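Local coordinates for MccF (Escherichia coli, PDB 4IIY), which confers self-immunity to microcin C7, probably acting as a serine carboxypeptidase, and here holds glutamylsulfamoyl inosine, at residues B[149-154]-B[162-167]; B[99-104]-B[111-116]; B[68-73]-B[181-186]; B[188-193]-B[342-347]. The protein carries 1 engineered substitution. All coordinates share one frame; numbering follows the deposited sequence.

Contact 1. Residues B[149-154]-B[162-167]; sequences ALLAGI and TFYGPA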
loop_
_atom_site.group_PDB
_atom_site.type_symbol
_atom_site.label_atom_id
_atom_site.label_comp_id
_atom_site.label_asym_id
_atom_site.label_seq_id
_atom_site.Cartn_x
_atom_site.Cartn_y
_atom_site.Cartn_z
ATOM N N ALA B 149 -4.037 -10.774 5.181
ATOM C CA ALA B 149 -3.295 -10.379 6.379
ATOM C C ALA B 149 -3.417 -11.440 7.477
ATOM O O ALA B 149 -2.439 -11.745 8.170
ATOM C CB ALA B 149 -3.758 -9.019 6.880
ATOM N N LEU B 150 -4.611 -12.002 7.634
ATOM C CA LEU B 150 -4.844 -13.067 8.609
ATOM C C LEU B 150 -4.257 -14.402 8.175
ATOM O O LEU B 150 -3.660 -15.111 8.983
ATOM C CB LEU B 150 -6.334 -13.254 8.883
ATOM C CG LEU B 150 -7.108 -12.017 9.310
ATOM C CD1 LEU B 150 -8.503 -12.432 9.736
ATOM C CD2 LEU B 150 -6.393 -11.275 10.445
ATOM N N LEU B 151 -4.420 -14.765 6.907
ATOM C CA LEU B 151 -3.905 -16.044 6.425
ATOM C C LEU B 151 -2.394 -16.095 6.581
ATOM O O LEU B 151 -1.838 -17.084 7.082
ATOM C CB LEU B 151 -4.273 -16.254 4.959
ATOM C CG LEU B 151 -5.768 -16.265 4.623
ATOM C CD1 LEU B 151 -5.973 -16.286 3.120
ATOM C CD2 LEU B 151 -6.488 -17.445 5.275
ATOM N N ALA B 152 -1.731 -15.029 6.144
ATOM C CA ALA B 152 -0.276 -14.958 6.223
ATOM C C ALA B 152 0.194 -14.789 7.671
ATOM O O ALA B 152 1.169 -15.419 8.093
ATOM C CB ALA B 152 0.244 -13.828 5.349
ATOM N N GLY B 153 -0.477 -13.930 8.427
ATOM C CA GLY B 153 -0.093 -13.688 9.802
ATOM C C GLY B 153 -0.226 -14.918 10.685
ATOM O O GLY B 153 0.633 -15.198 11.526
ATOM N N ILE B 154 -1.305 -15.669 10.503
ATOM C CA ILE B 154 -1.506 -16.902 11.254
ATOM C C ILE B 154 -0.433 -17.925 10.892
ATOM O O ILE B 154 0.130 -18.586 11.769
ATOM C CB ILE B 154 -2.932 -17.457 11.047
ATOM C CG1 ILE B 154 -3.940 -16.559 11.768
ATOM C CG2 ILE B 154 -3.032 -18.893 11.528
ATOM C CD1 ILE B 154 -5.393 -16.844 11.434
ATOM N N THR B 162 -2.977 -22.484 6.019
ATOM C CA THR B 162 -4.248 -21.816 5.741
ATOM C C THR B 162 -4.479 -21.767 4.224
ATOM O O THR B 162 -3.610 -22.173 3.446
ATOM C CB THR B 162 -4.267 -20.385 6.316
ATOM O OG1 THR B 162 -3.304 -19.567 5.635
ATOM C CG2 THR B 162 -3.975 -20.400 7.805
ATOM N N PHE B 163 -5.655 -21.290 3.808
ATOM C CA PHE B 163 -6.100 -21.441 2.424
ATOM C C PHE B 163 -6.517 -20.142 1.763
ATOM O O PHE B 163 -7.334 -19.395 2.307
ATOM C CB PHE B 163 -7.259 -22.441 2.367
ATOM C CG PHE B 163 -6.865 -23.823 2.794
ATOM C CD1 PHE B 163 -6.520 -24.778 1.858
ATOM C CD2 PHE B 163 -6.771 -24.144 4.140
ATOM C CE1 PHE B 163 -6.111 -26.050 2.266
ATOM C CE2 PHE B 163 -6.360 -25.407 4.550
ATOM C CZ PHE B 163 -6.032 -26.357 3.609
ATOM N N TYR B 164 -5.944 -19.887 0.585
ATOM C CA TYR B 164 -6.389 -18.801 -0.274
ATOM C C TYR B 164 -7.546 -19.360 -1.079
ATOM O O TYR B 164 -7.351 -20.248 -1.908
ATOM C CB TYR B 164 -5.271 -18.325 -1.213
ATOM C CG TYR B 164 -5.428 -16.858 -1.552
ATOM C CD1 TYR B 164 -5.133 -15.892 -0.597
ATOM C CD2 TYR B 164 -5.914 -16.433 -2.789
ATOM C CE1 TYR B 164 -5.288 -14.562 -0.853
ATOM C CE2 TYR B 164 -6.073 -15.077 -3.067
ATOM C CZ TYR B 164 -5.755 -14.150 -2.080
ATOM O OH TYR B 164 -5.915 -12.788 -2.270
ATOM N N GLY B 165 -8.755 -18.877 -0.834
ATOM C CA GLY B 165 -9.916 -19.472 -1.457
ATOM C C GLY B 165 -11.176 -18.721 -1.104
ATOM O O GLY B 165 -11.118 -17.594 -0.607
ATOM N N PRO B 166 -12.333 -19.346 -1.365
ATOM C CA PRO B 166 -13.624 -18.666 -1.253
ATOM C C PRO B 166 -13.905 -17.949 0.059
ATOM O O PRO B 166 -13.624 -18.461 1.149
ATOM C CB PRO B 166 -14.630 -19.812 -1.408
ATOM C CG PRO B 166 -13.944 -20.788 -2.286
ATOM C CD PRO B 166 -12.460 -20.650 -2.040
ATOM N N ALA B 167 -14.487 -16.762 -0.082
ATOM C CA ALA B 167 -15.173 -16.054 0.990
ATOM C C ALA B 167 -16.672 -16.165 0.722
ATOM O O ALA B 167 -17.118 -16.172 -0.431
ATOM C CB ALA B 167 -14.728 -14.596 1.050
#
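Leu151 lays its forked end against the backbone of Phe163 and beside the ring of Tyr164, within the beta-alpha-beta unit of strand 140-143, helix 148-158 and strand 162-164. Helix and strand segments run nearly antiparallel (148°), their axes 8.4 Å apart at closest, as expected where a helix returns across a sheet to start the next strand. A branched leucine suits the buried interface: CD1 reaches Phe163 O at 3.5 Å and Tyr164 CD1 at 3.8 Å, while CD2 rests on Thr162 CB. Farther along, the methyls Ile154 CG2 and Thr162 CG2 meet more loosely. Thr162 serves both needs, its methyl joining the apolar side while the hydroxyl turns to the helix. A valine here would probably keep the methyl packing but leave Leu151 O without this hydroxyl donor. The Tyr164 hydroxyl is hydrogen-bonded to Glu270 OE2, predicted to belong to the charge relay, and accepts from the backbone N of the engineered Ala145, at the predicted nucleophile position. With chi1 at 66°, Thr162 OG1 lies between its own N and carbonyl carbon, from where it donates to Leu151 O over 3.2 Å, approaching from above the carbonyl plane.

Contact 2. Residues B[99-104]-B[111-116]; sequences QEFNEL and TCIMST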
loop_
_atom_site.group_PDB
_atom_site.type_symbol
_atom_site.label_atom_id
_atom_site.label_comp_id
_atom_site.label_asym_id
_atom_site.label_seq_id
_atom_site.Cartn_x
_atom_site.Cartn_y
_atom_site.Cartn_z
ATOM N N GLN B 99 -12.139 -10.500 18.566
ATOM C CA GLN B 99 -12.976 -11.357 19.406
ATOM C C GLN B 99 -13.876 -12.255 18.560
ATOM O O GLN B 99 -14.056 -13.437 18.866
ATOM C CB GLN B 99 -13.860 -10.502 20.319
ATOM C CG GLN B 99 -13.128 -9.672 21.367
ATOM C CD GLN B 99 -13.982 -8.535 21.933
ATOM O OE1 GLN B 99 -15.210 -8.520 21.789
ATOM N NE2 GLN B 99 -13.329 -7.575 22.578
ATOM N N GLU B 100 -14.473 -11.692 17.512
ATOM C CA GLU B 100 -15.364 -12.472 16.659
ATOM C C GLU B 100 -14.626 -13.695 16.113
ATOM O O GLU B 100 -15.146 -14.810 16.108
ATOM C CB GLU B 100 -15.881 -11.634 15.490
ATOM C CG GLU B 100 -16.869 -12.434 14.631
ATOM C CD GLU B 100 -17.311 -11.756 13.346
ATOM O OE1 GLU B 100 -16.468 -11.143 12.651
ATOM O OE2 GLU B 100 -18.514 -11.871 13.023
ATOM N N PHE B 101 -13.404 -13.469 15.640
ATOM C CA PHE B 101 -12.599 -14.543 15.075
ATOM C C PHE B 101 -12.203 -15.558 16.153
ATOM O O PHE B 101 -12.342 -16.769 15.970
ATOM C CB PHE B 101 -11.348 -13.968 14.392
ATOM C CG PHE B 101 -10.516 -14.996 13.677
ATOM C CD1 PHE B 101 -9.552 -15.733 14.354
ATOM C CD2 PHE B 101 -10.696 -15.228 12.317
ATOM C CE1 PHE B 101 -8.785 -16.691 13.685
ATOM C CE2 PHE B 101 -9.935 -16.176 11.644
ATOM C CZ PHE B 101 -8.978 -16.903 12.329
ATOM N N ASN B 102 -11.712 -15.057 17.283
ATOM C CA ASN B 102 -11.272 -15.945 18.354
ATOM C C ASN B 102 -12.402 -16.859 18.828
ATOM O O ASN B 102 -12.180 -18.037 19.121
ATOM C CB ASN B 102 -10.699 -15.152 19.533
ATOM C CG ASN B 102 -9.341 -14.529 19.228
ATOM O OD1 ASN B 102 -8.610 -14.997 18.365
ATOM N ND2 ASN B 102 -9.005 -13.469 19.948
ATOM N N GLU B 103 -13.613 -16.319 18.887
ATOM C CA GLU B 103 -14.760 -17.097 19.352
ATOM C C GLU B 103 -15.054 -18.290 18.446
ATOM O O GLU B 103 -15.511 -19.334 18.910
ATOM C CB GLU B 103 -15.988 -16.204 19.509
ATOM C CG GLU B 103 -15.905 -15.309 20.731
ATOM C CD GLU B 103 -17.121 -14.419 20.886
ATOM O OE1 GLU B 103 -18.009 -14.471 20.012
ATOM O OE2 GLU B 103 -17.185 -13.666 21.878
ATOM N N LEU B 104 -14.767 -18.160 17.158
ATOM C CA LEU B 104 -14.919 -19.288 16.253
ATOM C C LEU B 104 -13.831 -20.330 16.501
ATOM O O LEU B 104 -14.102 -21.531 16.452
ATOM C CB LEU B 104 -14.929 -18.827 14.793
ATOM C CG LEU B 104 -16.038 -17.839 14.421
ATOM C CD1 LEU B 104 -15.892 -17.416 12.965
ATOM C CD2 LEU B 104 -17.425 -18.416 14.674
ATOM N N THR B 111 -15.292 -26.877 11.926
ATOM C CA THR B 111 -14.188 -27.477 11.182
ATOM C C THR B 111 -13.482 -26.446 10.287
ATOM O O THR B 111 -12.288 -26.555 10.017
ATOM C CB THR B 111 -14.679 -28.663 10.318
ATOM O OG1 THR B 111 -15.178 -29.700 11.173
ATOM C CG2 THR B 111 -13.563 -29.234 9.466
ATOM N N CYS B 112 -14.245 -25.459 9.817
ATOM C CA CYS B 112 -13.760 -24.470 8.855
ATOM C C CYS B 112 -14.216 -23.086 9.281
ATOM O O CYS B 112 -15.395 -22.884 9.595
ATOM C CB CYS B 112 -14.284 -24.801 7.452
ATOM S SG CYS B 112 -13.958 -23.566 6.171
ATOM N N ILE B 113 -13.267 -22.154 9.318
ATOM C CA ILE B 113 -13.531 -20.746 9.602
ATOM C C ILE B 113 -13.343 -19.967 8.301
ATOM O O ILE B 113 -12.238 -19.928 7.753
ATOM C CB ILE B 113 -12.588 -20.219 10.702
ATOM C CG1 ILE B 113 -12.873 -20.944 12.024
ATOM C CG2 ILE B 113 -12.732 -18.714 10.873
ATOM C CD1 ILE B 113 -11.920 -20.579 13.151
ATOM N N MET B 114 -14.435 -19.382 7.811
ATOM C CA MET B 114 -14.503 -18.784 6.481
ATOM C C MET B 114 -14.809 -17.291 6.558
ATOM O O MET B 114 -15.745 -16.870 7.239
ATOM C CB MET B 114 -15.599 -19.486 5.667
ATOM C CG MET B 114 -15.822 -18.918 4.266
ATOM S SD MET B 114 -17.143 -19.779 3.364
ATOM C CE MET B 114 -16.347 -21.358 3.045
ATOM N N SER B 115 -14.019 -16.488 5.855
ATOM C CA SER B 115 -14.284 -15.067 5.751
ATOM C C SER B 115 -15.605 -14.803 5.047
ATOM O O SER B 115 -15.923 -15.485 4.076
ATOM C CB SER B 115 -13.146 -14.424 4.964
ATOM O OG SER B 115 -13.394 -13.058 4.721
ATOM N N THR B 116 -16.367 -13.813 5.504
ATOM C CA THR B 116 -17.529 -13.380 4.724
ATOM C C THR B 116 -17.115 -12.577 3.477
ATOM O O THR B 116 -17.679 -12.765 2.388
ATOM C CB THR B 116 -18.508 -12.532 5.545
ATOM O OG1 THR B 116 -17.817 -11.387 6.061
ATOM C CG2 THR B 116 -19.120 -13.343 6.693
#
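Ile113 meets helix 94-105 through purely apolar contacts, using both of its branches. The aliphatic ones come from Leu104: its CB lies 3.8 Å from Ile113 CD1, and its CD1 comes 4.0 Å from Ile113 CG2, the two side chains crossing at a slant. Leucine and isoleucine suit this buried spot because each offers two carbon arms and no polar group needing a partner. The aromatic contact is made by Phe101, whose CG stands anti to the backbone N (chi1 -175°), a torsion that brings the far end of the ring close to the strand; there Phe101 CE2 approaches Ile113 CG2 at 3.9 Å, with the two side chains roughly perpendicular. The same ring also makes an edge-to-face pair with Phe49. Along the helix, the Glu100 carboxylate accepts from the backbone N of Ser50 and of Leu82. Strand 110-115 lies between strands 45-49 and 140-143 in the mixed sheet, and the helix covers one face of it, while Met114 points to the other face and packs against helix 168-172.

Contact 3. Residues B[68-73]-B[181-186]; sequences EFLQRK and ITYESF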
loop_
_atom_site.group_PDB
_atom_site.type_symbol
_atom_site.label_atom_id
_atom_site.label_comp_id
_atom_site.label_asym_id
_atom_site.label_seq_id
_atom_site.Cartn_x
_atom_site.Cartn_y
_atom_site.Cartn_z
ATOM N N GLU B 68 -27.512 -19.848 1.652
ATOM C CA GLU B 68 -28.398 -20.876 1.124
ATOM C C GLU B 68 -27.629 -21.875 0.270
ATOM O O GLU B 68 -27.889 -23.081 0.321
ATOM C CB GLU B 68 -29.528 -20.246 0.310
ATOM C CG GLU B 68 -30.518 -21.263 -0.242
ATOM C CD GLU B 68 -31.735 -20.618 -0.876
ATOM O OE1 GLU B 68 -32.426 -21.298 -1.665
ATOM O OE2 GLU B 68 -32.006 -19.435 -0.580
ATOM N N PHE B 69 -26.673 -21.383 -0.513
ATOM C CA PHE B 69 -25.874 -22.256 -1.363
ATOM C C PHE B 69 -25.146 -23.322 -0.539
ATOM O O PHE B 69 -25.209 -24.516 -0.846
ATOM C CB PHE B 69 -24.888 -21.438 -2.212
ATOM C CG PHE B 69 -24.055 -22.277 -3.141
ATOM C CD1 PHE B 69 -24.494 -22.568 -4.423
ATOM C CD2 PHE B 69 -22.830 -22.779 -2.734
ATOM C CE1 PHE B 69 -23.730 -23.353 -5.272
ATOM C CE2 PHE B 69 -22.064 -23.557 -3.582
ATOM C CZ PHE B 69 -22.520 -23.844 -4.851
ATOM N N LEU B 70 -24.455 -22.903 0.512
ATOM C CA LEU B 70 -23.721 -23.862 1.327
ATOM C C LEU B 70 -24.642 -24.758 2.157
ATOM O O LEU B 70 -24.343 -25.939 2.352
ATOM C CB LEU B 70 -22.680 -23.169 2.210
ATOM C CG LEU B 70 -21.490 -22.529 1.490
ATOM C CD1 LEU B 70 -20.582 -21.826 2.502
ATOM C CD2 LEU B 70 -20.711 -23.551 0.676
ATOM N N GLN B 71 -25.746 -24.209 2.646
ATOM C CA GLN B 71 -26.703 -25.040 3.376
ATOM C C GLN B 71 -27.273 -26.144 2.496
ATOM O O GLN B 71 -27.445 -27.277 2.954
ATOM C CB GLN B 71 -27.822 -24.197 3.981
ATOM C CG GLN B 71 -27.346 -23.347 5.144
ATOM C CD GLN B 71 -28.412 -22.414 5.672
ATOM O OE1 GLN B 71 -29.317 -22.010 4.942
ATOM N NE2 GLN B 71 -28.305 -22.058 6.947
ATOM N N ARG B 72 -27.561 -25.835 1.239
ATOM C CA ARG B 72 -28.109 -26.846 0.343
ATOM C C ARG B 72 -27.086 -27.940 0.041
ATOM O O ARG B 72 -27.458 -29.057 -0.324
ATOM C CB ARG B 72 -28.637 -26.220 -0.948
ATOM C CG ARG B 72 -29.936 -25.457 -0.767
ATOM C CD ARG B 72 -30.490 -25.022 -2.112
ATOM N NE ARG B 72 -31.607 -24.090 -1.976
ATOM C CZ ARG B 72 -32.879 -24.457 -1.866
ATOM N NH1 ARG B 72 -33.204 -25.743 -1.870
ATOM N NH2 ARG B 72 -33.829 -23.538 -1.750
ATOM N N LYS B 73 -25.800 -27.626 0.196
ATOM C CA LYS B 73 -24.746 -28.625 0.058
ATOM C C LYS B 73 -24.621 -29.494 1.300
ATOM O O LYS B 73 -23.854 -30.459 1.304
ATOM C CB LYS B 73 -23.393 -27.966 -0.222
ATOM C CG LYS B 73 -23.305 -27.233 -1.545
ATOM C CD LYS B 73 -23.509 -28.153 -2.736
ATOM C CE LYS B 73 -23.308 -27.366 -4.025
ATOM N NZ LYS B 73 -23.407 -28.210 -5.240
ATOM N N ILE B 181 -18.260 -24.032 -10.314
ATOM C CA ILE B 181 -16.865 -24.355 -10.557
ATOM C C ILE B 181 -16.012 -23.989 -9.331
ATOM O O ILE B 181 -15.126 -24.746 -8.926
ATOM C CB ILE B 181 -16.364 -23.648 -11.834
ATOM C CG1 ILE B 181 -17.283 -23.971 -13.022
ATOM C CG2 ILE B 181 -14.937 -24.032 -12.145
ATOM C CD1 ILE B 181 -17.487 -25.457 -13.278
ATOM N N THR B 182 -16.295 -22.843 -8.724
ATOM C CA THR B 182 -15.665 -22.474 -7.463
ATOM C C THR B 182 -15.909 -23.551 -6.405
ATOM O O THR B 182 -14.983 -23.999 -5.721
ATOM C CB THR B 182 -16.204 -21.130 -6.984
ATOM O OG1 THR B 182 -15.855 -20.134 -7.954
ATOM C CG2 THR B 182 -15.643 -20.749 -5.611
ATOM N N TYR B 183 -17.157 -23.979 -6.279
ATOM C CA TYR B 183 -17.486 -24.971 -5.281
ATOM C C TYR B 183 -16.779 -26.303 -5.526
ATOM O O TYR B 183 -16.289 -26.932 -4.591
ATOM C CB TYR B 183 -18.995 -25.185 -5.186
ATOM C CG TYR B 183 -19.314 -26.207 -4.128
ATOM C CD1 TYR B 183 -19.255 -25.873 -2.786
ATOM C CD2 TYR B 183 -19.624 -27.522 -4.464
ATOM C CE1 TYR B 183 -19.511 -26.818 -1.795
ATOM C CE2 TYR B 183 -19.882 -28.474 -3.478
ATOM C CZ TYR B 183 -19.832 -28.107 -2.147
ATOM O OH TYR B 183 -20.088 -29.028 -1.145
ATOM N N GLU B 184 -16.731 -26.733 -6.781
ATOM C CA GLU B 184 -16.076 -27.991 -7.111
ATOM C C GLU B 184 -14.617 -28.010 -6.657
ATOM O O GLU B 184 -14.141 -29.022 -6.150
ATOM C CB GLU B 184 -16.206 -28.277 -8.605
ATOM C CG GLU B 184 -17.595 -28.757 -8.997
ATOM C CD GLU B 184 -17.893 -28.614 -10.479
ATOM O OE1 GLU B 184 -16.941 -28.594 -11.289
ATOM O OE2 GLU B 184 -19.090 -28.517 -10.833
ATOM N N SER B 185 -13.906 -26.898 -6.811
ATOM C CA SER B 185 -12.520 -26.849 -6.339
ATOM C C SER B 185 -12.435 -26.856 -4.807
ATOM O O SER B 185 -11.628 -27.584 -4.217
ATOM C CB SER B 185 -11.797 -25.622 -6.904
ATOM O OG SER B 185 -10.477 -25.520 -6.402
ATOM N N PHE B 186 -13.269 -26.040 -4.171
ATOM C CA PHE B 186 -13.358 -25.966 -2.712
ATOM C C PHE B 186 -13.547 -27.365 -2.114
ATOM O O PHE B 186 -12.777 -27.806 -1.252
ATOM C CB PHE B 186 -14.530 -25.041 -2.346
ATOM C CG PHE B 186 -14.878 -24.991 -0.882
ATOM C CD1 PHE B 186 -14.192 -24.154 -0.014
ATOM C CD2 PHE B 186 -15.949 -25.728 -0.389
ATOM C CE1 PHE B 186 -14.550 -24.079 1.322
ATOM C CE2 PHE B 186 -16.306 -25.664 0.944
ATOM C CZ PHE B 186 -15.613 -24.829 1.802
#
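Lys73 stretches its aliphatic chain over one face of the Tyr183 ring, the two side chains sliding past each other in opposite directions. Its CB begins beside the hydroxyl, 3.6 Å from Tyr183 OH. CG comes next over Tyr183 CZ, and CD spans the bond from CZ to CE2. CE lies 3.9 Å from the centroid of the Tyr183 ring and 21° off its normal, a CH-pi contact; NZ ends near CD2 and CE2. The bend at chi2 (-62°) keeps the chain on the ring. A lysine works well at this partly exposed border, since its methylenes can cover an aromatic ring while the ammonium end stops at its rim. Phe69 approaches the same side of Tyr183 in an offset edge-to-face pair, planes at 76° and centroids of the two rings 5.6 Å apart, with Phe69 CE2 3.7 Å from Tyr183 CD1. Leu70 CD2 adds a looser touch at Tyr183 CE1. Replacing Tyr183 by an alanine is likely to open a gap between the helices, leaving the Phe69 edge and the Lys73 methylenes without the ring they rest on. Phe75 and Phe172 also pack on Tyr183. Helices 60-72 and 178-191 thus meet through an aromatic residue on the side of the sheet where Met114 touches both Leu70 and Phe186, the layered packing of an alpha/beta domain.

Contact 4. Residues B[188-193]-B[342-347]; sequences KILTRK and MLTLPL. With EDO (1,2-ethanediol), chain O; EDO (1,2-ethanediol), chain Q.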
loop_
_atom_site.group_PDB
_atom_site.type_symbol
_atom_site.label_atom_id
_atom_site.label_comp_id
_atom_site.label_asym_id
_atom_site.label_seq_id
_atom_site.Cartn_x
_atom_site.Cartn_y
_atom_site.Cartn_z
ATOM N N LYS B 188 -13.275 -30.380 -3.557
ATOM C CA LYS B 188 -12.226 -31.325 -3.928
ATOM C C LYS B 188 -10.966 -31.160 -3.075
ATOM O O LYS B 188 -10.440 -32.131 -2.513
ATOM C CB LYS B 188 -11.862 -31.156 -5.403
ATOM C CG LYS B 188 -10.750 -32.078 -5.893
ATOM C CD LYS B 188 -11.201 -33.527 -5.912
ATOM C CE LYS B 188 -10.177 -34.429 -6.582
ATOM N NZ LYS B 188 -10.675 -35.832 -6.658
ATOM N N ILE B 189 -10.470 -29.933 -2.994
ATOM C CA ILE B 189 -9.224 -29.657 -2.292
ATOM C C ILE B 189 -9.335 -30.017 -0.814
ATOM O O ILE B 189 -8.416 -30.602 -0.234
ATOM C CB ILE B 189 -8.822 -28.169 -2.433
ATOM C CG1 ILE B 189 -8.451 -27.835 -3.880
ATOM C CG2 ILE B 189 -7.652 -27.840 -1.524
ATOM C CD1 ILE B 189 -7.243 -28.592 -4.394
ATOM N N LEU B 190 -10.465 -29.682 -0.204
ATOM C CA LEU B 190 -10.589 -29.802 1.237
ATOM C C LEU B 190 -11.066 -31.182 1.706
ATOM O O LEU B 190 -10.874 -31.527 2.873
ATOM C CB LEU B 190 -11.491 -28.694 1.793
ATOM C CG LEU B 190 -10.994 -27.260 1.563
ATOM C CD1 LEU B 190 -12.004 -26.262 2.089
ATOM C CD2 LEU B 190 -9.630 -27.017 2.205
ATOM N N THR B 191 -11.688 -31.966 0.823
ATOM C CA THR B 191 -12.171 -33.294 1.230
ATOM C C THR B 191 -11.379 -34.474 0.675
ATOM O O THR B 191 -11.513 -35.594 1.183
ATOM C CB THR B 191 -13.657 -33.534 0.887
ATOM O OG1 THR B 191 -13.816 -33.686 -0.528
ATOM C CG2 THR B 191 -14.533 -32.411 1.401
ATOM N N ARG B 192 -10.555 -34.252 -0.343
ATOM C CA ARG B 192 -9.856 -35.362 -0.991
ATOM C C ARG B 192 -8.910 -36.100 -0.054
ATOM O O ARG B 192 -8.416 -35.543 0.924
ATOM C CB ARG B 192 -9.078 -34.883 -2.223
ATOM C CG ARG B 192 -7.955 -33.888 -1.922
ATOM C CD ARG B 192 -7.202 -33.501 -3.180
ATOM N NE ARG B 192 -6.250 -34.534 -3.599
ATOM C CZ ARG B 192 -5.037 -34.674 -3.078
ATOM N NH1 ARG B 192 -4.635 -33.870 -2.101
ATOM N NH2 ARG B 192 -4.228 -35.635 -3.515
ATOM N N LYS B 193 -8.663 -37.369 -0.358
ATOM C CA LYS B 193 -7.628 -38.119 0.341
ATOM C C LYS B 193 -6.273 -37.490 0.071
ATOM O O LYS B 193 -5.988 -37.071 -1.051
ATOM C CB LYS B 193 -7.612 -39.574 -0.125
ATOM C CG LYS B 193 -8.935 -40.298 0.025
ATOM C CD LYS B 193 -9.373 -40.351 1.474
ATOM C CE LYS B 193 -10.187 -41.604 1.761
ATOM N NZ LYS B 193 -9.470 -42.505 2.706
ATOM N N MET B 342 -13.118 -19.341 -8.808
ATOM C CA MET B 342 -11.924 -19.282 -7.989
ATOM C C MET B 342 -11.566 -20.673 -7.473
ATOM O O MET B 342 -12.424 -21.374 -6.938
ATOM C CB MET B 342 -12.177 -18.352 -6.806
ATOM C CG MET B 342 -10.942 -18.089 -5.983
ATOM S SD MET B 342 -11.334 -17.339 -4.389
ATOM C CE MET B 342 -9.650 -16.912 -3.945
ATOM N N LEU B 343 -10.308 -21.061 -7.646
ATOM C CA LEU B 343 -9.794 -22.313 -7.106
ATOM C C LEU B 343 -9.325 -22.093 -5.665
ATOM O O LEU B 343 -9.043 -20.962 -5.263
ATOM C CB LEU B 343 -8.621 -22.801 -7.957
ATOM C CG LEU B 343 -8.938 -22.958 -9.451
ATOM C CD1 LEU B 343 -7.673 -23.218 -10.258
ATOM C CD2 LEU B 343 -9.956 -24.068 -9.682
ATOM N N THR B 344 -9.238 -23.172 -4.899
ATOM C CA THR B 344 -8.763 -23.144 -3.516
ATOM C C THR B 344 -7.296 -23.586 -3.472
ATOM O O THR B 344 -6.949 -24.632 -4.046
ATOM C CB THR B 344 -9.639 -24.053 -2.634
ATOM O OG1 THR B 344 -10.945 -23.478 -2.513
ATOM C CG2 THR B 344 -9.041 -24.204 -1.246
ATOM N N LEU B 345 -6.447 -22.809 -2.792
ATOM C CA LEU B 345 -5.001 -23.041 -2.766
ATOM C C LEU B 345 -4.451 -23.036 -1.338
ATOM O O LEU B 345 -4.542 -22.025 -0.636
ATOM C CB LEU B 345 -4.302 -21.930 -3.552
ATOM C CG LEU B 345 -2.777 -21.978 -3.619
ATOM C CD1 LEU B 345 -2.314 -23.131 -4.491
ATOM C CD2 LEU B 345 -2.225 -20.658 -4.145
ATOM N N PRO B 346 -3.860 -24.151 -0.889
ATOM C CA PRO B 346 -3.178 -24.102 0.411
ATOM C C PRO B 346 -1.912 -23.251 0.292
ATOM O O PRO B 346 -1.185 -23.354 -0.704
ATOM C CB PRO B 346 -2.823 -25.570 0.675
ATOM C CG PRO B 346 -2.679 -26.172 -0.695
ATOM C CD PRO B 346 -3.722 -25.463 -1.547
ATOM N N LEU B 347 -1.659 -22.411 1.286
ATOM C CA LEU B 347 -0.452 -21.593 1.333
ATOM C C LEU B 347 0.566 -22.163 2.318
ATOM O O LEU B 347 0.204 -22.581 3.418
ATOM C CB LEU B 347 -0.799 -20.169 1.758
ATOM C CG LEU B 347 -1.762 -19.405 0.851
ATOM C CD1 LEU B 347 -2.203 -18.120 1.523
ATOM C CD2 LEU B 347 -1.106 -19.113 -0.473
HETATM C C1 EDO O . -5.182 -36.369 -6.654
HETATM O O1 EDO O . -4.506 -37.329 -5.830
HETATM C C2 EDO O . -6.678 -36.666 -6.712
HETATM O O2 EDO O . -7.332 -36.306 -5.488
HETATM C C1 EDO Q . -0.617 -33.492 -2.111
HETATM O O1 EDO Q . -1.798 -33.580 -2.907
HETATM C C2 EDO Q . -0.973 -33.886 -0.685
HETATM O O2 EDO Q . -2.373 -34.179 -0.593
#
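The guanidinium of Arg192 is bordered along its edges by two 1,2-ethanediol molecules, probably from the crystallisation liquor. The diol of chain O is held side-on: Arg192 NE donates to its O2 over 2.8 Å, nearly straight at 170°, and Arg192 NH2 to its O1 over 2.9 Å. The diol of chain Q sits at NH1, which gives its O2 a bond of 2.7 Å and its O1 a weak one. Arginine suits this place because its several N-H groups can serve different partners: NH1 also bonds to Tyr366 OH and NH2 to Gly196 O, which would hold the group's rotation fixed. Between the protein segments there is no hydrogen bond, and the buried contact is van der Waals packing. Ile189 and Thr344 slide past each other in opposite senses, with Ile189 CG1 3.5 Å from Thr344 O and the two CG2 methyls 3.9 Å apart. Leu190 CD2 barely reaches the same threonine methyl. Beta-branched residues pack closely here, and the buried carbonyl of Thr344 is satisfied by Tyr200 OH, while its N is met by Ser185 OG. The last turn of helix 178-191 is thereby set against the approach to strand 345-347, an outermost strand that pairs antiparallel with 162-164, and Phe163 of that neighbour packs on both Leu190 and Thr344.

From the N terminus, contact 3 opens first, at 68-73. Inside its long loop contact 2 closes a short excursion from 99-104 to 111-116, and contact 1 follows in series, from 149-154 to 162-167; both are nested in contact 3, which closes at 181-186. Contact 4 opens just afterwards on the same helix, 178-191, and spans 148 intervening residues before the chain returns at 342-347, so no loops cross. The mixed six-stranded sheet links contacts 1, 2 and 4, while helix 178-191 links 3 and 4. Contact 4 thus sets that helix against part of the C-terminal LD-carboxypeptidase region, whose strand 345-347 pairs with 162-164 of contact 1.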